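Local structure of beta-N-acetylhexosaminidase (Beutenbergia cavernae, 5BU9) at residues 82-87 with 151-156; 35-40 with 307-312; 20-25 with 44-49. The protein probably hydrolyses terminal non-reducing N-acetyl-D-hexosamine residues from N-acetyl-beta-D-hexosaminides and belongs to glycoside hydrolase family 3. One frame throughout, in Å; residues are numbered along the deposited sequence.

The three contacts lie in one TIM-barrel domain of glycoside hydrolase family 3. Contact 2 spans the longest stretch of chain, from residues 35-40 to helix 305-318, and contact 1 is nested within that loop; contact 3 closes before contact 1 opens, and its segments alternate with those of contact 2. Contacts 1 and 3, with centres 19 Å apart, join loops that follow barrel strands, the end that carries the active site in TIM barrels. They touch, with Val87 bonded through its backbone to Ser46. Contact 2 lies toward the other end, where helix 26-35 turns back into strand 39-43 and helix 305-318 packs beside it; its centre is 30 Å from contact 1 and 22 Å from contact 3.

Contact 1 of 3, residues 82-87 with 151-156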
loop_
_atom_site.group_PDB
_atom_site.type_symbol
_atom_site.label_atom_id
_atom_site.label_comp_id
_atom_site.label_asym_id
_atom_site.label_seq_id
_atom_site.Cartn_x
_atom_site.Cartn_y
_atom_site.Cartn_z
ATOM N N GLY A 82 -1.228 3.177 13.582
ATOM C CA GLY A 82 -1.091 3.523 14.988
ATOM C C GLY A 82 0.103 4.432 15.276
ATOM O O GLY A 82 1.039 4.529 14.463
ATOM N N GLY A 83 0.053 5.121 16.420
ATOM C CA GLY A 83 1.167 5.931 16.874
ATOM C C GLY A 83 1.440 7.133 15.975
ATOM O O GLY A 83 0.583 7.997 15.792
ATOM N N ASN A 84 2.638 7.197 15.416
ATOM C CA ASN A 84 3.019 8.303 14.537
ATOM C C ASN A 84 2.348 8.220 13.163
ATOM O O ASN A 84 2.446 9.157 12.382
ATOM C CB ASN A 84 4.546 8.344 14.384
ATOM C CG ASN A 84 5.235 8.806 15.668
ATOM O OD1 ASN A 84 4.881 9.826 16.233
ATOM N ND2 ASN A 84 6.196 8.036 16.140
ATOM N N VAL A 85 1.678 7.112 12.857
ATOM C CA VAL A 85 0.981 6.995 11.567
ATOM C C VAL A 85 -0.469 6.547 11.789
ATOM O O VAL A 85 -0.801 5.352 11.783
ATOM C CB VAL A 85 1.711 6.024 10.589
ATOM C CG1 VAL A 85 0.955 5.945 9.242
ATOM C CG2 VAL A 85 3.176 6.470 10.331
ATOM N N GLN A 86 -1.333 7.520 12.015
ATOM C CA GLN A 86 -2.749 7.233 12.191
ATOM C C GLN A 86 -3.501 8.361 11.501
ATOM O O GLN A 86 -3.638 9.449 12.060
ATOM C CB GLN A 86 -3.133 7.120 13.684
ATOM C CG GLN A 86 -4.607 6.663 13.890
ATOM C CD GLN A 86 -5.039 6.605 15.337
ATOM O OE1 GLN A 86 -4.223 6.385 16.234
ATOM N NE2 GLN A 86 -6.344 6.799 15.578
ATOM N N VAL A 87 -3.938 8.134 10.266
ATOM C CA VAL A 87 -4.534 9.220 9.513
ATOM C C VAL A 87 -5.878 9.600 10.146
ATOM O O VAL A 87 -6.238 10.767 10.196
ATOM C CB VAL A 87 -4.722 8.855 8.039
ATOM C CG1 VAL A 87 -5.628 9.906 7.368
ATOM C CG2 VAL A 87 -3.351 8.726 7.311
ATOM N N TYR A 151 12.847 5.147 13.520
ATOM C CA TYR A 151 12.790 6.496 14.083
ATOM C C TYR A 151 11.402 6.803 14.647
ATOM O O TYR A 151 11.281 7.496 15.646
ATOM C CB TYR A 151 13.165 7.546 13.017
ATOM C CG TYR A 151 13.143 8.958 13.550
ATOM C CD1 TYR A 151 14.215 9.464 14.304
ATOM C CD2 TYR A 151 12.047 9.793 13.312
ATOM C CE1 TYR A 151 14.173 10.760 14.823
ATOM C CE2 TYR A 151 12.005 11.083 13.824
ATOM C CZ TYR A 151 13.062 11.564 14.573
ATOM O OH TYR A 151 13.004 12.849 15.060
ATOM N N PHE A 152 10.375 6.258 13.993
ATOM C CA PHE A 152 8.983 6.559 14.286
ATOM C C PHE A 152 8.281 5.460 15.073
ATOM O O PHE A 152 7.065 5.515 15.251
ATOM C CB PHE A 152 8.217 6.792 12.977
ATOM C CG PHE A 152 8.540 8.098 12.295
ATOM C CD1 PHE A 152 8.164 9.318 12.875
ATOM C CD2 PHE A 152 9.199 8.107 11.061
ATOM C CE1 PHE A 152 8.441 10.519 12.240
ATOM C CE2 PHE A 152 9.493 9.304 10.414
ATOM C CZ PHE A 152 9.107 10.526 11.006
ATOM N N HIS A 153 9.037 4.452 15.509
ATOM C CA HIS A 153 8.481 3.326 16.285
ATOM C C HIS A 153 7.382 2.576 15.521
ATOM O O HIS A 153 6.401 2.144 16.123
ATOM C CB HIS A 153 7.934 3.806 17.635
ATOM C CG HIS A 153 8.862 4.733 18.362
ATOM N ND1 HIS A 153 10.180 4.414 18.612
ATOM C CD2 HIS A 153 8.679 5.983 18.850
ATOM C CE1 HIS A 153 10.765 5.425 19.230
ATOM N NE2 HIS A 153 9.875 6.390 19.389
ATOM N N ARG A 154 7.559 2.419 14.203
ATOM C CA ARG A 154 6.555 1.757 13.364
ATOM C C ARG A 154 6.793 0.267 13.190
ATOM O O ARG A 154 5.981 -0.401 12.560
ATOM C CB ARG A 154 6.495 2.404 11.996
ATOM C CG ARG A 154 6.096 3.853 12.056
ATOM C CD ARG A 154 6.412 4.488 10.699
ATOM N NE ARG A 154 5.576 3.981 9.604
ATOM C CZ ARG A 154 5.811 4.223 8.310
ATOM N NH1 ARG A 154 6.864 4.939 7.943
ATOM N NH2 ARG A 154 5.010 3.735 7.373
ATOM N N GLU A 155 7.890 -0.235 13.761
ATOM C CA GLU A 155 8.240 -1.655 13.729
ATOM C C GLU A 155 7.572 -2.344 14.922
ATOM O O GLU A 155 7.362 -1.718 15.955
ATOM C CB GLU A 155 9.779 -1.877 13.774
ATOM C CG GLU A 155 10.455 -1.751 15.206
ATOM C CD GLU A 155 10.759 -0.302 15.594
ATOM O OE1 GLU A 155 10.295 0.615 14.889
ATOM O OE2 GLU A 155 11.443 -0.067 16.607
ATOM N N PHE A 156 7.239 -3.625 14.765
ATOM C CA PHE A 156 6.659 -4.417 15.853
ATOM C C PHE A 156 7.763 -5.002 16.736
ATOM O O PHE A 156 7.514 -5.386 17.866
ATOM C CB PHE A 156 5.774 -5.539 15.308
ATOM C CG PHE A 156 4.400 -5.090 14.847
ATOM C CD1 PHE A 156 3.378 -4.865 15.768
ATOM C CD2 PHE A 156 4.120 -4.940 13.489
ATOM C CE1 PHE A 156 2.110 -4.477 15.355
ATOM C CE2 PHE A 156 2.857 -4.545 13.061
ATOM C CZ PHE A 156 1.846 -4.314 13.998
HETATM O O HOH W 1 4.346 4.986 15.168
#
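Asn84 and Phe152 bring their CA atoms to 6.2 Å at the tip of a beta hairpin, where a type II' turn from Gly82 to Val85 joins strand 75-82 to strand 85-86 and faces the loop ahead of helix 160-176 in the TIM barrel. Asn84 ND2 donates to Phe152 O at 2.8 Å in a nearly straight bond (163°). The oxygen lies almost in the plane of the amide, whereas the nitrogen stands 43° out of the carbonyl plane. Phe152 O has a second donor: a water, 2.8 Å away, which also accepts from Asn84 N at 2.8 Å and so ties the turn backbone to the same carbonyl. The Asn84 amide also comes near the edge of the Phe152 ring, with ND2 4.0 Å from CD1 and the two planes 69° apart. Beside this polar link Val85 meets Arg154. The guanidinium is held by a salt bridge from NH2 to Glu81 and a hydrogen bond from NH1 to Pro148 O; NH2 also bonds to a glycerol, probably from the crystallisation liquor. With CG2 anti to its carbonyl carbon, Val85 lays that methyl over one guanidinium face, 3.8 Å from Arg154 CD and 3.5 Å from Arg154 NE.

Contact 2 of 3, residues 35-40 with 307-312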
loop_
_atom_site.group_PDB
_atom_site.type_symbol
_atom_site.label_atom_id
_atom_site.label_comp_id
_atom_site.label_asym_id
_atom_site.label_seq_id
_atom_site.Cartn_x
_atom_site.Cartn_y
_atom_site.Cartn_z
ATOM N N SER A 35 -10.855 9.677 -15.417
ATOM C CA SER A 35 -9.742 8.768 -15.696
ATOM C C SER A 35 -10.024 7.303 -15.283
ATOM O O SER A 35 -9.163 6.441 -15.408
ATOM C CB SER A 35 -8.466 9.280 -15.009
ATOM O OG SER A 35 -7.982 10.454 -15.641
ATOM N N HIS A 36 -11.222 7.033 -14.786
ATOM C CA HIS A 36 -11.650 5.673 -14.409
ATOM C C HIS A 36 -10.798 5.066 -13.285
ATOM O O HIS A 36 -10.751 3.834 -13.121
ATOM C CB HIS A 36 -11.656 4.741 -15.646
ATOM C CG HIS A 36 -12.271 5.363 -16.863
ATOM N ND1 HIS A 36 -13.635 5.425 -17.057
ATOM C CD2 HIS A 36 -11.708 5.980 -17.934
ATOM C CE1 HIS A 36 -13.888 6.065 -18.191
ATOM N NE2 HIS A 36 -12.738 6.402 -18.746
ATOM N N VAL A 37 -10.132 5.910 -12.501
ATOM C CA VAL A 37 -9.390 5.401 -11.340
ATOM C C VAL A 37 -10.329 4.642 -10.390
ATOM O O VAL A 37 -11.453 5.085 -10.081
ATOM C CB VAL A 37 -8.666 6.533 -10.618
ATOM C CG1 VAL A 37 -8.042 6.037 -9.316
ATOM C CG2 VAL A 37 -7.593 7.094 -11.546
ATOM N N GLY A 38 -9.879 3.475 -9.954
ATOM C CA GLY A 38 -10.769 2.524 -9.309
ATOM C C GLY A 38 -10.566 2.348 -7.815
ATOM O O GLY A 38 -11.294 1.580 -7.171
ATOM N N ASN A 39 -9.605 3.084 -7.251
ATOM C CA ASN A 39 -9.293 2.962 -5.843
ATOM C C ASN A 39 -8.892 4.318 -5.293
ATOM O O ASN A 39 -8.333 5.126 -6.020
ATOM C CB ASN A 39 -8.166 1.959 -5.610
ATOM C CG ASN A 39 -8.365 0.666 -6.374
ATOM O OD1 ASN A 39 -9.207 -0.150 -6.021
ATOM N ND2 ASN A 39 -7.582 0.478 -7.437
ATOM N N VAL A 40 -9.167 4.553 -4.006
ATOM C CA VAL A 40 -8.808 5.804 -3.370
ATOM C C VAL A 40 -8.096 5.587 -2.043
ATOM O O VAL A 40 -8.137 4.514 -1.443
ATOM C CB VAL A 40 -10.035 6.706 -3.181
ATOM C CG1 VAL A 40 -10.617 7.084 -4.523
ATOM C CG2 VAL A 40 -11.073 5.998 -2.363
ATOM N N GLU A 307 -2.344 12.099 -15.847
ATOM C CA GLU A 307 -1.369 11.872 -16.918
ATOM C C GLU A 307 -0.692 10.480 -16.816
ATOM O O GLU A 307 -0.260 9.934 -17.832
ATOM C CB GLU A 307 -0.322 12.969 -16.921
ATOM C CG GLU A 307 0.808 12.728 -15.925
ATOM C CD GLU A 307 1.533 14.012 -15.575
ATOM O OE1 GLU A 307 2.774 14.092 -15.771
ATOM O OE2 GLU A 307 0.833 14.944 -15.123
HETATM N N MSE A 308 -0.615 9.905 -15.606
HETATM C CA MSE A 308 -0.039 8.572 -15.456
HETATM C C MSE A 308 -0.978 7.544 -16.033
HETATM O O MSE A 308 -0.570 6.618 -16.736
HETATM C CB MSE A 308 0.236 8.248 -13.991
HETATM C CG MSE A 308 1.303 9.130 -13.405
HETATM SE SE MSE A 308 1.426 8.997 -11.447
HETATM C CE MSE A 308 2.060 7.227 -11.297
ATOM N N VAL A 309 -2.253 7.699 -15.713
ATOM C CA VAL A 309 -3.274 6.806 -16.259
ATOM C C VAL A 309 -3.219 6.870 -17.776
ATOM O O VAL A 309 -3.234 5.830 -18.438
ATOM C CB VAL A 309 -4.683 7.156 -15.732
ATOM C CG1 VAL A 309 -5.753 6.423 -16.532
ATOM C CG2 VAL A 309 -4.782 6.784 -14.248
ATOM N N ALA A 310 -3.131 8.082 -18.332
ATOM C CA ALA A 310 -3.193 8.231 -19.794
ATOM C C ALA A 310 -1.994 7.562 -20.438
ATOM O O ALA A 310 -2.108 6.948 -21.494
ATOM C CB ALA A 310 -3.249 9.688 -20.198
ATOM N N ALA A 311 -0.842 7.695 -19.793
ATOM C CA ALA A 311 0.362 7.086 -20.310
ATOM C C ALA A 311 0.248 5.558 -20.292
ATOM O O ALA A 311 0.717 4.906 -21.221
ATOM C CB ALA A 311 1.555 7.531 -19.519
ATOM N N VAL A 312 -0.357 4.996 -19.237
ATOM C CA VAL A 312 -0.456 3.544 -19.121
ATOM C C VAL A 312 -1.451 3.037 -20.163
ATOM O O VAL A 312 -1.185 2.028 -20.811
ATOM C CB VAL A 312 -0.833 3.083 -17.702
ATOM C CG1 VAL A 312 -1.054 1.570 -17.685
ATOM C CG2 VAL A 312 0.302 3.428 -16.722
#
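Val37 and Val309 share one side-chain conformation: each has CG1 anti to the backbone N (chi1 173° and 168°) and CG2 anti to the carbonyl carbon, and it is the two CG2 methyls that meet. They lie 3.9 Å apart, branch against branch, in a purely apolar touch. The other methyl of Val309 is used as well. Its CG1 rests 3.6 Å from Ser35 O and 4.2 Å from Ser35 CB, so one valine of helix 305-318 straddles the bend between Ser35 and Val37. No hydrogen bond links the two segments. The bend itself comes from His36, which leaves helical geometry with a positive phi (62°) right after helix 26-35 and holds its ring through a hydrogen bond from ND1 to Ala68 O.

Residues 35-40 form the turn from helix 26-35 into strand 39-43, within the first beta-alpha-beta crossover of the TIM barrel. Helix 305-318, which follows strand 296-298, packs against that turn from outside the crossover. Because strands 296-298 and 15-20 pair side by side, the contact lies where the last and first parts of the barrel meet. Phe15 of strand 15-20 packs on Val309 and Val312, Val37 reaches Val17 of the same strand, and Met308, a selenomethionine, turns to Ala285 of helix 281-291.

Contact 3 of 3, residues 20-25 with 44-49; sequences DAATAE and GRSNAG
Asp20 ends strand 15-20 and leads straight into the residues that meet Ser46, in a pairing of two neighbouring beta-alpha loops of the TIM barrel. Its backbone N donates to Glu25 OE1 at 3.0 Å, so the two ends of the loop are tied together. Its carboxylate closes an Asx turn: Ala22 N donates to Asp20 OD2 at 3.1 Å, approaching from above the carboxylate plane, 60° out of it. Ala21 follows and makes the main touch, its CB resting 3.6 Å from Ser46 CB. The same methyl touches Val87 and Leu88, in the loop whose Val87 and Arg89 form backbone hydrogen bonds with Ser46. Ala21 O accepts from a water at 2.7 Å, and that water is also hydrogen-bonded to Ser46 OG at a short 2.5 Å, bridging the loops where no direct hydrogen bond does. Ala22, an exposed residue, places its CB 4.2 Å from Ser46 OG. Thr23 then completes a type I turn through its N and Asp20 O, 3.1 Å apart, and its own carbonyl takes a bond from Thr19 OG1. Glu25 stands at the N-cap of helix 26-35, with its backbone N bonded to the Thr19 hydroxyl.

On the facing loop, Ser46 has OG anti to its backbone N (chi1 176°), a torsion that leaves the hydroxyl within reach of the chain ahead: Ala48 N donates to Ser46 OG at 3.2 Å and 168°, an ST turn just before Gly49 at the N-cap of helix 50-61. The hydroxyl thus serves its own loop and the bridging water together. With small side chains at the touching positions, residues 20-25 and 44-49 meet through methyl and methylene carbons, and the polar link between these two segments runs through that water.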
loop_
_atom_site.group_PDB
_atom_site.type_symbol
_atom_site.label_atom_id
_atom_site.label_comp_id
_atom_site.label_asym_id
_atom_site.label_seq_id
_atom_site.Cartn_x
_atom_site.Cartn_y
_atom_site.Cartn_z
ATOM N N ASP A 20 -7.448 14.233 0.474
ATOM C CA ASP A 20 -7.260 14.576 1.860
ATOM C C ASP A 20 -8.358 13.875 2.664
ATOM O O ASP A 20 -9.489 13.782 2.193
ATOM C CB ASP A 20 -7.324 16.092 2.059
ATOM C CG ASP A 20 -7.115 16.474 3.514
ATOM O OD1 ASP A 20 -5.950 16.334 3.984
ATOM O OD2 ASP A 20 -8.107 16.866 4.186
ATOM N N ALA A 21 -8.032 13.388 3.857
ATOM C CA ALA A 21 -8.973 12.604 4.636
ATOM C C ALA A 21 -10.221 13.396 5.036
ATOM O O ALA A 21 -11.238 12.797 5.340
ATOM C CB ALA A 21 -8.303 12.041 5.862
ATOM N N ALA A 22 -10.178 14.725 4.996
ATOM C CA ALA A 22 -11.302 15.481 5.482
ATOM C C ALA A 22 -12.173 15.989 4.354
ATOM O O ALA A 22 -13.202 16.616 4.591
ATOM C CB ALA A 22 -10.821 16.625 6.350
ATOM N N THR A 23 -11.774 15.736 3.115
ATOM C CA THR A 23 -12.540 16.260 1.979
ATOM C C THR A 23 -12.450 15.363 0.783
ATOM O O THR A 23 -11.362 14.944 0.420
ATOM C CB THR A 23 -12.041 17.650 1.499
ATOM O OG1 THR A 23 -11.975 18.548 2.607
ATOM C CG2 THR A 23 -13.003 18.218 0.437
ATOM N N ALA A 24 -13.588 15.092 0.159
ATOM C CA ALA A 24 -13.589 14.471 -1.159
ATOM C C ALA A 24 -13.133 15.514 -2.188
ATOM O O ALA A 24 -13.937 16.254 -2.729
ATOM C CB ALA A 24 -14.954 13.940 -1.513
ATOM N N GLU A 25 -11.836 15.544 -2.464
ATOM C CA GLU A 25 -11.243 16.548 -3.328
ATOM C C GLU A 25 -11.686 16.363 -4.779
ATOM O O GLU A 25 -11.800 15.236 -5.266
ATOM C CB GLU A 25 -9.716 16.482 -3.213
ATOM C CG GLU A 25 -9.173 16.983 -1.859
ATOM C CD GLU A 25 -7.663 17.215 -1.896
ATOM O OE1 GLU A 25 -6.911 16.258 -1.608
ATOM O OE2 GLU A 25 -7.239 18.340 -2.252
ATOM N N GLY A 44 -3.152 12.344 4.905
ATOM C CA GLY A 44 -2.973 13.380 5.913
ATOM C C GLY A 44 -3.204 12.957 7.352
ATOM O O GLY A 44 -2.845 11.850 7.735
ATOM N N ARG A 45 -3.771 13.851 8.159
ATOM C CA ARG A 45 -4.170 13.546 9.539
ATOM C C ARG A 45 -5.511 14.247 9.694
ATOM O O ARG A 45 -5.629 15.463 9.541
ATOM C CB ARG A 45 -3.138 14.009 10.618
ATOM C CG ARG A 45 -1.678 13.398 10.498
ATOM C CD ARG A 45 -1.598 11.848 10.663
ATOM N NE ARG A 45 -0.222 11.317 10.615
ATOM C CZ ARG A 45 0.378 10.756 9.548
ATOM N NH1 ARG A 45 1.647 10.342 9.633
ATOM N NH2 ARG A 45 -0.255 10.602 8.384
ATOM N N SER A 46 -6.538 13.445 9.903
ATOM C CA SER A 46 -7.872 13.956 10.112
ATOM C C SER A 46 -8.324 13.689 11.528
ATOM O O SER A 46 -8.106 12.606 12.075
ATOM C CB SER A 46 -8.853 13.325 9.143
ATOM O OG SER A 46 -10.145 13.793 9.441
ATOM N N ASN A 47 -8.962 14.689 12.111
ATOM C CA ASN A 47 -9.513 14.593 13.454
ATOM C C ASN A 47 -11.029 14.682 13.384
ATOM O O ASN A 47 -11.691 14.893 14.399
ATOM C CB ASN A 47 -8.970 15.723 14.329
ATOM C CG ASN A 47 -8.911 15.363 15.791
ATOM O OD1 ASN A 47 -8.408 14.293 16.153
ATOM N ND2 ASN A 47 -9.400 16.272 16.655
ATOM N N ALA A 48 -11.588 14.551 12.186
ATOM C CA ALA A 48 -13.004 14.861 12.021
ATOM C C ALA A 48 -13.884 13.782 12.670
ATOM O O ALA A 48 -14.970 14.077 13.144
ATOM C CB ALA A 48 -13.348 15.035 10.561
ATOM N N GLY A 49 -13.384 12.558 12.735
ATOM C CA GLY A 49 -14.131 11.471 13.339
ATOM C C GLY A 49 -14.813 10.541 12.347
ATOM O O GLY A 49 -14.789 10.777 11.132
HETATM O O HOH W 2 -11.896 12.753 7.936
#